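Local atomic coordinates of polyhedrin (Orgyia pseudotsugata cypovirus 5, PDB entry 5A8U), a protein that forms the crystalline matrix of the viral occlusion bodies, the polyhedra that protect virus particles from the environment until insect larvae eat them. Residues Pro107-Trp120 with Arg169-Asp181. Numbering follows the deposited sequence.
Sequences PYAMQFIVQGSVDW and RMAGKSYYVRFDD
P107 lays CG against CE2 of F179 (3.8 Å), just outside an antiparallel pairing of strands 109-115 and 169-178, two inner strands of an antiparallel sheet whose next strands are 30-37, beside 109-115, and 162-166, beside 169-178. Y108 closes this end: its O accepts a nearly straight bond from F179 N (2.8 Å), which approaches from above the carbonyl plane. The Y108 ring offers its edge to R178, whose NE donates to Y176 OH, which lies in the guanidinium plane. A109 sets CB beside Y176 OH (3.6 Å), while its CA lies over the centre of the F179 ring. M110 shares two backbone bonds with V177; its chain bends at chi3 (50°), bringing CE in the plane of the F179 ring to its edge, alongside V177 CG1. Q111, extended with CG anti to the backbone N (chi1 -173°), reaches diagonally to S174, whose OG donates to OE1 (2.7 Å); NE2 bonds Q246 O. F112 and V114 repeat the paired backbone bonds with Y175 and K173, and G116 N ends the ladder on A171 O (3.1 Å), next to the classic bulge that A171 and G172 form against L164. Beyond the turn W120 folds back over the strand: K173 runs across one indole face, its CE making a CH-pi contact 4.0 Å from the five-membered ring centroid and its NZ bonding N158. On that same face, M170 CE meets W120 CE2 at 3.4 Å.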
# COMPACT_ATOMS: atom_id res chain seq x y z
N PRO A 107 19.25 -10.25 3.18
CA PRO A 107 18.87 -11.51 3.83
C PRO A 107 19.41 -12.74 3.10
O PRO A 107 19.58 -12.67 1.89
CB PRO A 107 17.33 -11.49 3.77
CG PRO A 107 17.02 -10.63 2.56
CD PRO A 107 18.10 -9.55 2.57
N TYR A 108 19.67 -13.84 3.81
CA TYR A 108 20.23 -15.02 3.14
C TYR A 108 19.18 -16.10 2.90
O TYR A 108 19.41 -17.06 2.15
CB TYR A 108 21.43 -15.60 3.91
CG TYR A 108 21.03 -16.34 5.17
CD1 TYR A 108 20.71 -17.68 5.14
CD2 TYR A 108 20.94 -15.67 6.38
CE1 TYR A 108 20.32 -18.36 6.29
CE2 TYR A 108 20.54 -16.33 7.54
CZ TYR A 108 20.23 -17.67 7.49
OH TYR A 108 19.82 -18.32 8.64
N ALA A 109 18.01 -15.92 3.51
CA ALA A 109 16.94 -16.91 3.42
C ALA A 109 15.64 -16.29 3.91
O ALA A 109 15.65 -15.23 4.55
CB ALA A 109 17.27 -18.14 4.27
N MET A 110 14.54 -16.97 3.61
CA MET A 110 13.23 -16.57 4.11
C MET A 110 12.41 -17.81 4.45
O MET A 110 12.57 -18.87 3.85
CB MET A 110 12.51 -15.72 3.07
CG MET A 110 11.00 -15.74 3.11
SD MET A 110 10.35 -14.94 1.62
CE MET A 110 11.27 -15.80 0.41
N GLN A 111 11.56 -17.67 5.46
CA GLN A 111 10.49 -18.63 5.71
C GLN A 111 9.17 -17.94 5.35
O GLN A 111 8.90 -16.83 5.80
CB GLN A 111 10.49 -19.07 7.18
CG GLN A 111 9.50 -20.20 7.42
CD GLN A 111 9.43 -20.67 8.86
OE1 GLN A 111 8.55 -21.45 9.21
NE2 GLN A 111 10.37 -20.20 9.70
N PHE A 112 8.36 -18.60 4.53
CA PHE A 112 7.08 -18.07 4.10
C PHE A 112 6.04 -18.98 4.76
O PHE A 112 5.99 -20.18 4.48
CB PHE A 112 7.00 -18.12 2.57
CG PHE A 112 5.67 -17.65 1.99
CD1 PHE A 112 5.34 -16.30 1.99
CD2 PHE A 112 4.79 -18.55 1.39
CE1 PHE A 112 4.13 -15.85 1.45
CE2 PHE A 112 3.59 -18.10 0.83
CZ PHE A 112 3.26 -16.76 0.85
N ILE A 113 5.25 -18.42 5.67
CA ILE A 113 4.33 -19.23 6.47
C ILE A 113 2.90 -18.79 6.21
O ILE A 113 2.58 -17.61 6.29
CB ILE A 113 4.60 -19.07 7.98
CG1 ILE A 113 6.11 -19.10 8.25
CG2 ILE A 113 3.84 -20.13 8.76
CD1 ILE A 113 6.48 -18.70 9.68
N VAL A 114 2.02 -19.74 5.91
CA VAL A 114 0.63 -19.42 5.64
C VAL A 114 -0.23 -20.21 6.61
O VAL A 114 -0.06 -21.42 6.73
CB VAL A 114 0.24 -19.81 4.20
CG1 VAL A 114 -1.22 -19.45 3.92
CG2 VAL A 114 1.16 -19.11 3.18
N GLN A 115 -1.13 -19.54 7.33
CA GLN A 115 -1.93 -20.22 8.36
C GLN A 115 -3.42 -19.85 8.30
O GLN A 115 -3.77 -18.69 8.08
CB GLN A 115 -1.35 -19.90 9.75
CG GLN A 115 -2.23 -20.35 10.92
CD GLN A 115 -1.56 -20.14 12.28
OE1 GLN A 115 -0.34 -19.96 12.36
NE2 GLN A 115 -2.36 -20.18 13.35
N GLY A 116 -4.29 -20.83 8.51
CA GLY A 116 -5.73 -20.58 8.51
C GLY A 116 -6.41 -21.63 7.67
O GLY A 116 -5.77 -22.60 7.28
N SER A 117 -7.69 -21.43 7.37
CA SER A 117 -8.40 -22.35 6.47
C SER A 117 -8.21 -21.83 5.05
O SER A 117 -8.99 -20.98 4.56
CB SER A 117 -9.88 -22.45 6.84
OG SER A 117 -10.54 -23.37 5.98
N VAL A 118 -7.16 -22.32 4.41
CA VAL A 118 -6.64 -21.75 3.18
C VAL A 118 -6.82 -22.72 2.01
O VAL A 118 -6.73 -23.92 2.19
CB VAL A 118 -5.13 -21.41 3.37
CG1 VAL A 118 -4.41 -21.12 2.02
CG2 VAL A 118 -4.99 -20.27 4.39
N ASP A 119 -7.14 -22.19 0.84
CA ASP A 119 -7.11 -22.98 -0.39
C ASP A 119 -5.64 -23.22 -0.74
O ASP A 119 -5.08 -22.50 -1.55
CB ASP A 119 -7.84 -22.21 -1.51
CG ASP A 119 -7.98 -23.02 -2.82
OD1 ASP A 119 -7.63 -24.22 -2.83
OD2 ASP A 119 -8.49 -22.47 -3.83
N TRP A 120 -5.02 -24.21 -0.10
CA TRP A 120 -3.57 -24.39 -0.21
C TRP A 120 -3.05 -24.48 -1.65
O TRP A 120 -2.03 -23.88 -1.97
CB TRP A 120 -3.08 -25.61 0.58
CG TRP A 120 -3.63 -25.64 1.97
CD1 TRP A 120 -4.65 -26.42 2.43
CD2 TRP A 120 -3.20 -24.84 3.08
NE1 TRP A 120 -4.88 -26.15 3.77
CE2 TRP A 120 -4.01 -25.18 4.18
CE3 TRP A 120 -2.21 -23.85 3.24
CZ2 TRP A 120 -3.85 -24.60 5.44
CZ3 TRP A 120 -2.07 -23.27 4.51
CH2 TRP A 120 -2.88 -23.65 5.58
N ARG A 169 -4.71 -30.85 14.42
CA ARG A 169 -5.06 -30.30 13.11
C ARG A 169 -3.86 -29.68 12.42
O ARG A 169 -2.94 -29.20 13.10
CB ARG A 169 -6.18 -29.26 13.25
CG ARG A 169 -7.55 -29.85 13.53
CD ARG A 169 -8.12 -30.53 12.28
NE ARG A 169 -9.36 -31.25 12.54
CZ ARG A 169 -9.46 -32.58 12.64
NH1 ARG A 169 -8.38 -33.33 12.50
NH2 ARG A 169 -10.64 -33.14 12.87
N MET A 170 -3.85 -29.67 11.09
CA MET A 170 -2.83 -28.91 10.36
C MET A 170 -3.21 -27.43 10.35
O MET A 170 -4.21 -27.05 9.74
CB MET A 170 -2.64 -29.41 8.92
CG MET A 170 -1.44 -28.73 8.24
SD MET A 170 -1.33 -28.91 6.45
CE MET A 170 -2.63 -27.79 5.90
N ALA A 171 -2.42 -26.60 11.02
CA ALA A 171 -2.77 -25.19 11.18
C ALA A 171 -2.28 -24.32 10.03
O ALA A 171 -2.89 -23.32 9.66
CB ALA A 171 -2.21 -24.65 12.50
N GLY A 172 -1.14 -24.69 9.46
CA GLY A 172 -0.60 -23.91 8.38
C GLY A 172 0.46 -24.69 7.65
O GLY A 172 0.66 -25.88 7.89
N LYS A 173 1.14 -24.02 6.73
CA LYS A 173 2.24 -24.62 6.00
C LYS A 173 3.37 -23.62 5.89
O LYS A 173 3.15 -22.41 5.89
CB LYS A 173 1.81 -25.06 4.59
CG LYS A 173 0.65 -26.05 4.57
CD LYS A 173 0.59 -26.64 3.16
CE LYS A 173 -0.55 -27.58 2.93
NZ LYS A 173 -0.25 -28.28 1.62
N SER A 174 4.59 -24.14 5.80
CA SER A 174 5.76 -23.28 5.76
C SER A 174 6.67 -23.67 4.62
O SER A 174 6.84 -24.86 4.31
CB SER A 174 6.53 -23.39 7.09
OG SER A 174 7.77 -22.73 7.01
N TYR A 175 7.27 -22.67 3.98
CA TYR A 175 8.24 -22.92 2.94
C TYR A 175 9.55 -22.20 3.30
O TYR A 175 9.56 -20.97 3.51
CB TYR A 175 7.71 -22.45 1.58
CG TYR A 175 8.71 -22.61 0.46
CD1 TYR A 175 9.32 -23.84 0.23
CD2 TYR A 175 9.04 -21.55 -0.38
CE1 TYR A 175 10.24 -24.01 -0.80
CE2 TYR A 175 9.96 -21.71 -1.42
CZ TYR A 175 10.57 -22.95 -1.61
OH TYR A 175 11.48 -23.12 -2.63
N TYR A 176 10.63 -22.96 3.39
CA TYR A 176 11.93 -22.38 3.70
C TYR A 176 12.78 -22.34 2.45
O TYR A 176 12.88 -23.33 1.72
CB TYR A 176 12.66 -23.20 4.80
CG TYR A 176 14.06 -22.71 5.08
CD1 TYR A 176 14.27 -21.69 6.00
CD2 TYR A 176 15.16 -23.26 4.44
CE1 TYR A 176 15.55 -21.22 6.27
CE2 TYR A 176 16.44 -22.81 4.70
CZ TYR A 176 16.63 -21.79 5.62
OH TYR A 176 17.90 -21.33 5.88
N VAL A 177 13.38 -21.19 2.17
CA VAL A 177 14.23 -21.11 0.99
C VAL A 177 15.44 -20.21 1.16
O VAL A 177 15.38 -19.13 1.74
CB VAL A 177 13.44 -20.72 -0.28
CG1 VAL A 177 13.00 -19.26 -0.19
CG2 VAL A 177 14.29 -20.95 -1.54
N ARG A 178 16.57 -20.70 0.67
CA ARG A 178 17.81 -19.95 0.69
C ARG A 178 17.92 -19.08 -0.54
O ARG A 178 17.54 -19.48 -1.65
CB ARG A 178 19.00 -20.90 0.77
CG ARG A 178 19.11 -21.67 2.07
CD ARG A 178 19.99 -20.94 3.07
NE ARG A 178 20.18 -21.71 4.30
CZ ARG A 178 21.16 -22.58 4.51
NH1 ARG A 178 22.06 -22.81 3.56
NH2 ARG A 178 21.26 -23.21 5.66
N PHE A 179 18.46 -17.88 -0.35
CA PHE A 179 18.64 -16.93 -1.42
C PHE A 179 20.03 -17.14 -2.04
O PHE A 179 20.99 -16.46 -1.68
CB PHE A 179 18.48 -15.50 -0.86
CG PHE A 179 17.09 -15.18 -0.36
CD1 PHE A 179 15.99 -15.92 -0.77
CD2 PHE A 179 16.87 -14.11 0.52
CE1 PHE A 179 14.69 -15.62 -0.33
CE2 PHE A 179 15.60 -13.79 0.96
CZ PHE A 179 14.50 -14.55 0.53
N ASP A 180 20.14 -18.10 -2.96
CA ASP A 180 21.45 -18.51 -3.46
C ASP A 180 21.48 -18.68 -4.98
O ASP A 180 22.34 -19.37 -5.52
CB ASP A 180 21.86 -19.82 -2.80
CG ASP A 180 20.85 -20.93 -3.04
OD1 ASP A 180 19.89 -20.73 -3.83
OD2 ASP A 180 21.01 -22.01 -2.43
N ASP A 181 20.52 -18.05 -5.66
CA ASP A 181 20.43 -18.09 -7.12
C ASP A 181 20.09 -19.47 -7.67
O ASP A 181 20.06 -19.66 -8.88
CB ASP A 181 21.70 -17.53 -7.77
CG ASP A 181 21.55 -16.08 -8.22
OD1 ASP A 181 20.45 -15.50 -8.03
OD2 ASP A 181 22.51 -15.54 -8.79